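Local coordinates for protein interferon gamma receptor 1 (Gallus gallus, PDB 4EQ3) that probably binds the cytokine interferon gamma through its extracellular part, two fibronectin type III-like domains in tandem, as a cell-surface receptor chain, at residues 74-79 with 199-204; 123-128 with 188-193; 130-135 with 148-153. All coordinates share one frame; numbering follows the deposited sequence.

Interaction 1 of 3, residues 74-79 with 199-204; sequences NEIFHS and DLIVGA
Ile76 and Ile201 meet tip to tip across the join between the two domains of the chain, and Phe77 and Leu200 make a second contact beside them. Ile76 can be followed outward. From its CB, CG1 leaves anti to the backbone N (chi1 -154°), which carries the long branch toward 199-204 and lets CG2 turn back over one face of the Phe77 ring, 3.2 Å above its plane and displaced toward the rim. CG1 itself comes within 4.2 Å of Ile201 CD1. At the tip, Ile76 CD1 closes on Ile201 CD1 at 3.5 Å, a snug methyl-to-methyl approach. The extended isoleucine chains suit this place, since their length covers the 10.2 Å between the CA atoms of Ile76 and Ile201. Leu200 CD1 comes obliquely onto the outer end of the Phe77 ring, 4.0 Å from CE1 and almost as near CZ; the two side chains cross at about a right angle. No hydrogen bond joins the segments directly, but Gln104 of helix 103-106, at this chain's domain junction, bonds to the backbone of both Ile76 and Leu200, and Phe197 meets the Phe77 ring edge to face. Such apolar packing belongs to the elbow between tandem fibronectin type III-like domains.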
loop_
_atom_site.group_PDB
_atom_site.type_symbol
_atom_site.label_atom_id
_atom_site.label_comp_id
_atom_site.label_asym_id
_atom_site.label_seq_id
_atom_site.Cartn_x
_atom_site.Cartn_y
_atom_site.Cartn_z
ATOM N N ASN A 74 0.203 -12.343 -5.182
ATOM C CA ASN A 74 1.651 -12.386 -5.318
ATOM C C ASN A 74 2.084 -12.052 -6.737
ATOM O O ASN A 74 3.136 -12.490 -7.207
ATOM C CB ASN A 74 2.192 -13.741 -4.881
ATOM C CG ASN A 74 1.364 -14.883 -5.399
ATOM O OD1 ASN A 74 1.272 -15.096 -6.609
ATOM N ND2 ASN A 74 0.745 -15.632 -4.487
ATOM N N GLU A 75 1.242 -11.274 -7.404
ATOM C CA GLU A 75 1.532 -10.745 -8.727
ATOM C C GLU A 75 1.125 -9.286 -8.668
ATOM O O GLU A 75 0.040 -8.969 -8.186
ATOM C CB GLU A 75 0.696 -11.466 -9.787
ATOM C CG GLU A 75 1.017 -12.950 -9.951
ATOM C CD GLU A 75 2.372 -13.182 -10.597
ATOM O OE1 GLU A 75 2.917 -12.231 -11.195
ATOM O OE2 GLU A 75 2.893 -14.314 -10.500
ATOM N N ILE A 76 1.987 -8.393 -9.135
ATOM C CA ILE A 76 1.657 -6.972 -9.099
ATOM C C ILE A 76 1.039 -6.488 -10.419
ATOM O O ILE A 76 0.270 -5.529 -10.435
ATOM C CB ILE A 76 2.891 -6.107 -8.727
ATOM C CG1 ILE A 76 2.458 -4.785 -8.077
ATOM C CG2 ILE A 76 3.785 -5.871 -9.942
ATOM C CD1 ILE A 76 3.593 -4.073 -7.311
ATOM N N PHE A 77 1.361 -7.170 -11.516
ATOM C CA PHE A 77 0.930 -6.729 -12.851
ATOM C C PHE A 77 -0.252 -7.499 -13.424
ATOM O O PHE A 77 -1.011 -6.963 -14.234
ATOM C CB PHE A 77 2.110 -6.728 -13.831
ATOM C CG PHE A 77 3.202 -5.770 -13.445
ATOM C CD1 PHE A 77 2.959 -4.407 -13.413
ATOM C CD2 PHE A 77 4.462 -6.225 -13.107
ATOM C CE1 PHE A 77 3.953 -3.512 -13.050
ATOM C CE2 PHE A 77 5.462 -5.333 -12.735
ATOM C CZ PHE A 77 5.202 -3.978 -12.712
ATOM N N HIS A 78 -0.427 -8.746 -13.009
ATOM C CA HIS A 78 -1.539 -9.535 -13.533
ATOM C C HIS A 78 -2.804 -9.307 -12.712
ATOM O O HIS A 78 -2.742 -8.761 -11.610
ATOM C CB HIS A 78 -1.188 -11.017 -13.571
ATOM C CG HIS A 78 0.001 -11.334 -14.421
ATOM N ND1 HIS A 78 0.015 -11.132 -15.785
ATOM C CD2 HIS A 78 1.215 -11.843 -14.104
ATOM C CE1 HIS A 78 1.187 -11.502 -16.269
ATOM N NE2 HIS A 78 1.931 -11.941 -15.271
ATOM N N SER A 79 -3.942 -9.734 -13.258
ATOM C CA SER A 79 -5.252 -9.460 -12.678
ATOM C C SER A 79 -5.719 -10.544 -11.702
ATOM O O SER A 79 -5.294 -11.702 -11.770
ATOM C CB SER A 79 -6.301 -9.292 -13.790
ATOM O OG SER A 79 -5.981 -8.219 -14.660
ATOM N N ASP A 199 7.761 5.274 -12.388
ATOM C CA ASP A 199 6.459 5.924 -12.239
ATOM C C ASP A 199 5.223 5.032 -12.439
ATOM O O ASP A 199 4.103 5.537 -12.509
ATOM C CB ASP A 199 6.384 7.168 -13.129
ATOM C CG ASP A 199 7.246 8.312 -12.605
ATOM O OD1 ASP A 199 7.564 9.229 -13.395
ATOM O OD2 ASP A 199 7.605 8.293 -11.400
ATOM N N LEU A 200 5.418 3.719 -12.512
ATOM C CA LEU A 200 4.289 2.799 -12.611
ATOM C C LEU A 200 3.417 2.819 -11.348
ATOM O O LEU A 200 2.195 2.675 -11.418
ATOM C CB LEU A 200 4.770 1.382 -12.910
ATOM C CG LEU A 200 5.485 1.188 -14.255
ATOM C CD1 LEU A 200 5.723 -0.286 -14.522
ATOM C CD2 LEU A 200 4.713 1.822 -15.411
ATOM N N ILE A 201 4.057 2.993 -10.194
ATOM C CA ILE A 201 3.356 3.132 -8.924
ATOM C C ILE A 201 3.959 4.318 -8.194
ATOM O O ILE A 201 5.164 4.359 -7.959
ATOM C CB ILE A 201 3.517 1.880 -8.047
ATOM C CG1 ILE A 201 3.099 0.622 -8.831
ATOM C CG2 ILE A 201 2.716 2.035 -6.748
ATOM C CD1 ILE A 201 3.187 -0.671 -8.053
ATOM N N VAL A 202 3.120 5.288 -7.859
ATOM C CA VAL A 202 3.576 6.492 -7.180
ATOM C C VAL A 202 2.700 6.779 -5.966
ATOM O O VAL A 202 1.476 6.881 -6.079
ATOM C CB VAL A 202 3.583 7.708 -8.122
ATOM C CG1 VAL A 202 4.300 8.877 -7.463
ATOM C CG2 VAL A 202 4.251 7.341 -9.453
ATOM N N GLY A 203 3.342 6.896 -4.808
ATOM C CA GLY A 203 2.640 7.093 -3.552
ATOM C C GLY A 203 2.310 8.536 -3.224
ATOM O O GLY A 203 2.755 9.459 -3.904
ATOM N N ALA A 204 1.507 8.725 -2.180
ATOM C CA ALA A 204 1.156 10.059 -1.694
ATOM C C ALA A 204 2.375 10.686 -1.029
ATOM O O ALA A 204 3.258 9.972 -0.561
ATOM C CB ALA A 204 0.001 9.976 -0.696
#

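Interaction 2 of 3, residues 123-128 with 188-193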
loop_
_atom_site.group_PDB
_atom_site.type_symbol
_atom_site.label_atom_id
_atom_site.label_comp_id
_atom_site.label_asym_id
_atom_site.label_seq_id
_atom_site.Cartn_x
_atom_site.Cartn_y
_atom_site.Cartn_z
ATOM N N ILE A 123 21.793 18.646 5.640
ATOM C CA ILE A 123 20.525 18.053 6.047
ATOM C C ILE A 123 20.516 16.559 5.769
ATOM O O ILE A 123 20.982 16.100 4.722
ATOM C CB ILE A 123 19.327 18.673 5.313
ATOM C CG1 ILE A 123 19.355 20.195 5.407
ATOM C CG2 ILE A 123 18.034 18.146 5.900
ATOM C CD1 ILE A 123 19.013 20.700 6.766
ATOM N N ILE A 124 19.967 15.808 6.712
ATOM C CA ILE A 124 19.939 14.359 6.641
ATOM C C ILE A 124 18.502 13.862 6.620
ATOM O O ILE A 124 17.731 14.098 7.556
ATOM C CB ILE A 124 20.668 13.744 7.848
ATOM C CG1 ILE A 124 22.149 14.134 7.831
ATOM C CG2 ILE A 124 20.507 12.230 7.860
ATOM C CD1 ILE A 124 22.892 13.764 9.113
ATOM N N VAL A 125 18.148 13.171 5.541
ATOM C CA VAL A 125 16.795 12.653 5.367
ATOM C C VAL A 125 16.744 11.142 5.496
ATOM O O VAL A 125 17.402 10.431 4.744
ATOM C CB VAL A 125 16.236 13.029 4.001
ATOM C CG1 VAL A 125 14.834 12.455 3.825
ATOM C CG2 VAL A 125 16.242 14.528 3.842
ATOM N N ASP A 126 15.978 10.649 6.464
ATOM C CA ASP A 126 15.735 9.225 6.563
ATOM C C ASP A 126 14.293 8.986 6.158
ATOM O O ASP A 126 13.377 9.631 6.668
ATOM C CB ASP A 126 15.990 8.707 7.977
ATOM C CG ASP A 126 17.474 8.688 8.339
ATOM O OD1 ASP A 126 18.222 7.829 7.802
ATOM O OD2 ASP A 126 17.892 9.539 9.160
ATOM N N VAL A 127 14.089 8.064 5.228
ATOM C CA VAL A 127 12.751 7.817 4.730
ATOM C C VAL A 127 12.527 6.324 4.542
ATOM O O VAL A 127 13.415 5.616 4.072
ATOM C CB VAL A 127 12.521 8.576 3.419
ATOM C CG1 VAL A 127 13.559 8.149 2.378
ATOM C CG2 VAL A 127 11.094 8.366 2.908
ATOM N N TYR A 128 11.349 5.849 4.940
ATOM C CA TYR A 128 10.956 4.459 4.724
ATOM C C TYR A 128 9.466 4.257 5.019
ATOM O O TYR A 128 8.784 5.177 5.477
ATOM C CB TYR A 128 11.806 3.521 5.581
ATOM C CG TYR A 128 11.350 3.396 7.018
ATOM C CD1 TYR A 128 11.242 4.514 7.835
ATOM C CD2 TYR A 128 11.051 2.152 7.563
ATOM C CE1 TYR A 128 10.839 4.400 9.159
ATOM C CE2 TYR A 128 10.646 2.025 8.883
ATOM C CZ TYR A 128 10.541 3.154 9.675
ATOM O OH TYR A 128 10.133 3.030 10.982
ATOM N N TYR A 188 14.457 25.068 6.000
ATOM C CA TYR A 188 14.215 24.108 4.924
ATOM C C TYR A 188 13.120 23.121 5.274
ATOM O O TYR A 188 13.065 22.610 6.390
ATOM C CB TYR A 188 15.493 23.357 4.570
ATOM C CG TYR A 188 16.505 24.260 3.939
ATOM C CD1 TYR A 188 17.325 25.059 4.721
ATOM C CD2 TYR A 188 16.619 24.347 2.559
ATOM C CE1 TYR A 188 18.242 25.898 4.151
ATOM C CE2 TYR A 188 17.536 25.183 1.979
ATOM C CZ TYR A 188 18.341 25.957 2.784
ATOM O OH TYR A 188 19.254 26.797 2.215
ATOM N N CYS A 189 12.254 22.856 4.304
ATOM C CA CYS A 189 11.158 21.921 4.493
ATOM C C CYS A 189 11.189 20.856 3.419
ATOM O O CYS A 189 11.369 21.148 2.239
ATOM C CB CYS A 189 9.821 22.650 4.476
ATOM S SG CYS A 189 9.716 23.963 5.699
ATOM N N VAL A 190 11.013 19.613 3.841
ATOM C CA VAL A 190 11.200 18.487 2.948
ATOM C C VAL A 190 10.037 17.515 3.046
ATOM O O VAL A 190 9.460 17.313 4.135
ATOM C CB VAL A 190 12.519 17.751 3.260
ATOM C CG1 VAL A 190 12.331 16.788 4.422
ATOM C CG2 VAL A 190 13.010 17.015 2.038
ATOM N N SER A 191 9.698 16.929 1.899
ATOM C CA SER A 191 8.675 15.896 1.806
ATOM C C SER A 191 9.150 14.803 0.859
ATOM O O SER A 191 10.101 14.997 0.099
ATOM C CB SER A 191 7.369 16.483 1.283
ATOM O OG SER A 191 7.534 16.921 -0.053
ATOM N N ALA A 192 8.492 13.651 0.898
ATOM C CA ALA A 192 8.921 12.540 0.052
ATOM C C ALA A 192 7.750 11.691 -0.433
ATOM O O ALA A 192 6.684 11.689 0.190
ATOM C CB ALA A 192 9.933 11.668 0.798
ATOM N N LYS A 193 7.942 10.978 -1.526
ATOM C CA LYS A 193 6.989 10.008 -2.051
ATOM C C LYS A 193 7.674 8.694 -2.423
ATOM O O LYS A 193 8.738 8.701 -2.898
ATOM C CB LYS A 193 6.347 10.514 -3.331
ATOM C CG LYS A 193 5.372 11.553 -3.253
ATOM C CD LYS A 193 4.658 11.614 -4.562
ATOM C CE LYS A 193 5.094 12.687 -5.391
ATOM N NZ LYS A 193 4.067 13.117 -6.279
#
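Val125 and Val127 face Val190 and Ala192 across the interior of the C-terminal domain, and everything that passes directly between the two strands is apolar. Val127 CG2 lies 4.1 Å from Ala192 CB. The torsion (chi1 58° to CG1) puts CG2 anti to the backbone N and CG1 between N and the carbonyl carbon. Alanine suits its position, for the backbones come nearest here, with 7.7 Å between CA atoms of Val127 and Ala192. Two residues along, Val125 CG2 and Val190 CG2 make a looser contact at 4.5 Å, under a CA separation of 8.4 Å for Val125 and Val190. Beta-branched valines fit such extended backbone and turn their methyls to the interior; Val190 also packs on Leu114, Leu116 and Val152.

Hydrogen bonding runs within each sheet instead. Backbone bonds tie Val125 to Leu177 and Val127 to Cys175, whereas Ala192 N is bound by Ser206 OG of strand 201-213. The alternate residues turn from the interior: Asp126 OD1 bonds Asn176 ND2, and Cys189 forms a covalent link, its disulfide with Cys210 joining neighbouring strands. Two antiparallel sheets packed face to face, here through small aliphatic side chains, form the fibronectin type III beta-sandwich.

Interaction 3 of 3, residues 130-135 with 148-153; sequences PEFPSV and LSYSVI
At the end of the C-terminal beta-sandwich that faces the other domain, the loop following strand 122-128 folds over the beginning of strand 148-156, and Phe132 is the loop residue that reaches Leu148 and Tyr150. Its ring is set beside the backbone N and anti to the carbonyl carbon (chi1 -72°), an orientation that sends the CE2 corner toward the strand although the CA atoms of Phe132 and Leu148 are 11.1 Å apart. A large flat side chain is well suited to bridge that distance. Leu148 CD2 meets the ring edge-on, close to its plane, 4.3 Å from Phe132 CE2, in ordinary apolar packing. The same CE2 lies 3.9 Å from Tyr150 OH, which approaches the Phe132 ring obliquely as the two aromatic side chains run alongside one another from opposite ends. This is a van der Waals contact; the polar need of the hydroxyl is met by a hydrogen bond with His129 ND1, and tyrosine thus combines an apolar ring with a polar tip at a buried site. His129 also stacks on Phe132, tying the hydroxyl's partner into the same cluster. Around it, Tyr145 of helix 142-145 touches Phe132, Phe24 of the N-terminal domain meets the ring edge to face, and strands 161-168 and 186-196 flank strand 148-156 through backbone bonds.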
loop_
_atom_site.group_PDB
_atom_site.type_symbol
_atom_site.label_atom_id
_atom_site.label_comp_id
_atom_site.label_asym_id
_atom_site.label_seq_id
_atom_site.Cartn_x
_atom_site.Cartn_y
_atom_site.Cartn_z
ATOM N N PRO A 130 7.299 1.816 7.275
ATOM C CA PRO A 130 7.267 0.741 8.280
ATOM C C PRO A 130 6.207 -0.314 7.962
ATOM O O PRO A 130 6.336 -1.472 8.358
ATOM C CB PRO A 130 6.912 1.481 9.582
ATOM C CG PRO A 130 6.290 2.757 9.142
ATOM C CD PRO A 130 6.992 3.128 7.866
ATOM N N GLU A 131 5.155 0.051 7.256
ATOM C CA GLU A 131 4.090 -0.862 6.900
ATOM C C GLU A 131 4.448 -1.915 5.879
ATOM O O GLU A 131 3.830 -2.899 5.797
ATOM C CB GLU A 131 2.913 -0.110 6.375
ATOM C CG GLU A 131 2.556 1.042 7.185
ATOM C CD GLU A 131 3.038 2.371 6.606
ATOM O OE1 GLU A 131 2.252 3.301 6.775
ATOM O OE2 GLU A 131 4.153 2.492 6.025
ATOM N N PHE A 132 5.463 -1.676 5.097
ATOM C CA PHE A 132 5.790 -2.647 4.051
ATOM C C PHE A 132 6.138 -3.991 4.676
ATOM O O PHE A 132 6.849 -4.055 5.677
ATOM C CB PHE A 132 6.930 -2.162 3.150
ATOM C CG PHE A 132 6.543 -1.040 2.221
ATOM C CD1 PHE A 132 5.231 -0.615 2.132
ATOM C CD2 PHE A 132 7.502 -0.412 1.444
ATOM C CE1 PHE A 132 4.876 0.419 1.288
ATOM C CE2 PHE A 132 7.164 0.624 0.599
ATOM C CZ PHE A 132 5.849 1.043 0.515
ATOM N N PRO A 133 5.630 -5.075 4.091
ATOM C CA PRO A 133 5.893 -6.387 4.692
ATOM C C PRO A 133 7.350 -6.821 4.521
ATOM O O PRO A 133 8.011 -6.432 3.556
ATOM C CB PRO A 133 4.940 -7.318 3.937
ATOM C CG PRO A 133 4.699 -6.621 2.613
ATOM C CD PRO A 133 4.739 -5.149 2.921
ATOM N N SER A 134 7.844 -7.597 5.479
ATOM C CA SER A 134 9.201 -8.115 5.452
ATOM C C SER A 134 9.400 -9.032 4.251
ATOM O O SER A 134 8.556 -9.868 3.961
ATOM C CB SER A 134 9.489 -8.884 6.749
ATOM O OG SER A 134 10.629 -9.728 6.619
ATOM N N VAL A 135 10.519 -8.876 3.559
ATOM C CA VAL A 135 10.818 -9.728 2.415
ATOM C C VAL A 135 10.921 -11.191 2.837
ATOM O O VAL A 135 10.599 -12.098 2.063
ATOM C CB VAL A 135 12.116 -9.285 1.707
ATOM C CG1 VAL A 135 13.305 -10.133 2.161
ATOM C CG2 VAL A 135 11.940 -9.364 0.200
ATOM N N LEU A 148 12.088 -0.242 -5.650
ATOM C CA LEU A 148 11.596 0.833 -4.793
ATOM C C LEU A 148 12.534 2.029 -4.809
ATOM O O LEU A 148 13.736 1.882 -4.603
ATOM C CB LEU A 148 11.446 0.340 -3.351
ATOM C CG LEU A 148 11.120 1.425 -2.320
ATOM C CD1 LEU A 148 9.763 2.087 -2.590
ATOM C CD2 LEU A 148 11.167 0.833 -0.917
ATOM N N SER A 149 11.987 3.217 -5.040
ATOM C CA SER A 149 12.753 4.442 -4.864
ATOM C C SER A 149 11.902 5.490 -4.150
ATOM O O SER A 149 10.683 5.366 -4.058
ATOM C CB SER A 149 13.248 4.974 -6.215
ATOM O OG SER A 149 12.170 5.339 -7.065
ATOM N N TYR A 150 12.544 6.529 -3.641
ATOM C CA TYR A 150 11.811 7.637 -3.059
ATOM C C TYR A 150 12.265 8.902 -3.744
ATOM O O TYR A 150 13.454 9.065 -4.033
ATOM C CB TYR A 150 12.053 7.727 -1.544
ATOM C CG TYR A 150 11.400 6.613 -0.762
ATOM C CD1 TYR A 150 12.101 5.457 -0.444
ATOM C CD2 TYR A 150 10.078 6.714 -0.343
ATOM C CE1 TYR A 150 11.505 4.428 0.268
ATOM C CE2 TYR A 150 9.474 5.689 0.371
ATOM C CZ TYR A 150 10.193 4.550 0.668
ATOM O OH TYR A 150 9.600 3.529 1.369
ATOM N N SER A 151 11.315 9.783 -4.033
ATOM C CA SER A 151 11.641 11.106 -4.528
ATOM C C SER A 151 11.474 12.053 -3.358
ATOM O O SER A 151 10.518 11.938 -2.594
ATOM C CB SER A 151 10.709 11.514 -5.667
ATOM O OG SER A 151 9.363 11.447 -5.236
ATOM N N VAL A 152 12.410 12.982 -3.220
ATOM C CA VAL A 152 12.414 13.908 -2.100
ATOM C C VAL A 152 12.456 15.332 -2.610
ATOM O O VAL A 152 13.295 15.678 -3.439
ATOM C CB VAL A 152 13.631 13.658 -1.205
ATOM C CG1 VAL A 152 13.617 14.597 -0.017
ATOM C CG2 VAL A 152 13.645 12.219 -0.750
ATOM N N ILE A 153 11.535 16.154 -2.119
ATOM C CA ILE A 153 11.456 17.552 -2.522
ATOM C C ILE A 153 11.943 18.494 -1.418
ATOM O O ILE A 153 11.390 18.535 -0.320
ATOM C CB ILE A 153 10.032 17.939 -2.949
ATOM C CG1 ILE A 153 9.602 17.112 -4.160
ATOM C CG2 ILE A 153 9.967 19.414 -3.280
ATOM C CD1 ILE A 153 8.226 17.462 -4.693
#

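How the interactions relate
From the N terminus, the chain first lays down residues 74-79 in the N-terminal domain, then passes helix 103-106 into the C-terminal one. Interaction 1 closes the longest loop, and closes it last, when 199-204 returns to the domain junction. Within that loop, interaction 2 joins 123-128 to 188-193 and thereby one sheet of the C-terminal sandwich to the other. Interaction 3, the shortest loop, lies within interaction 2 in turn, so the three nest without crossing. All reach one sheet: strand 186-196 lies between 148-156 and 201-213, and the backbone bonds of Ser191 with Ile153 and Lys193 with Ser151 couple interactions 2 and 3 directly.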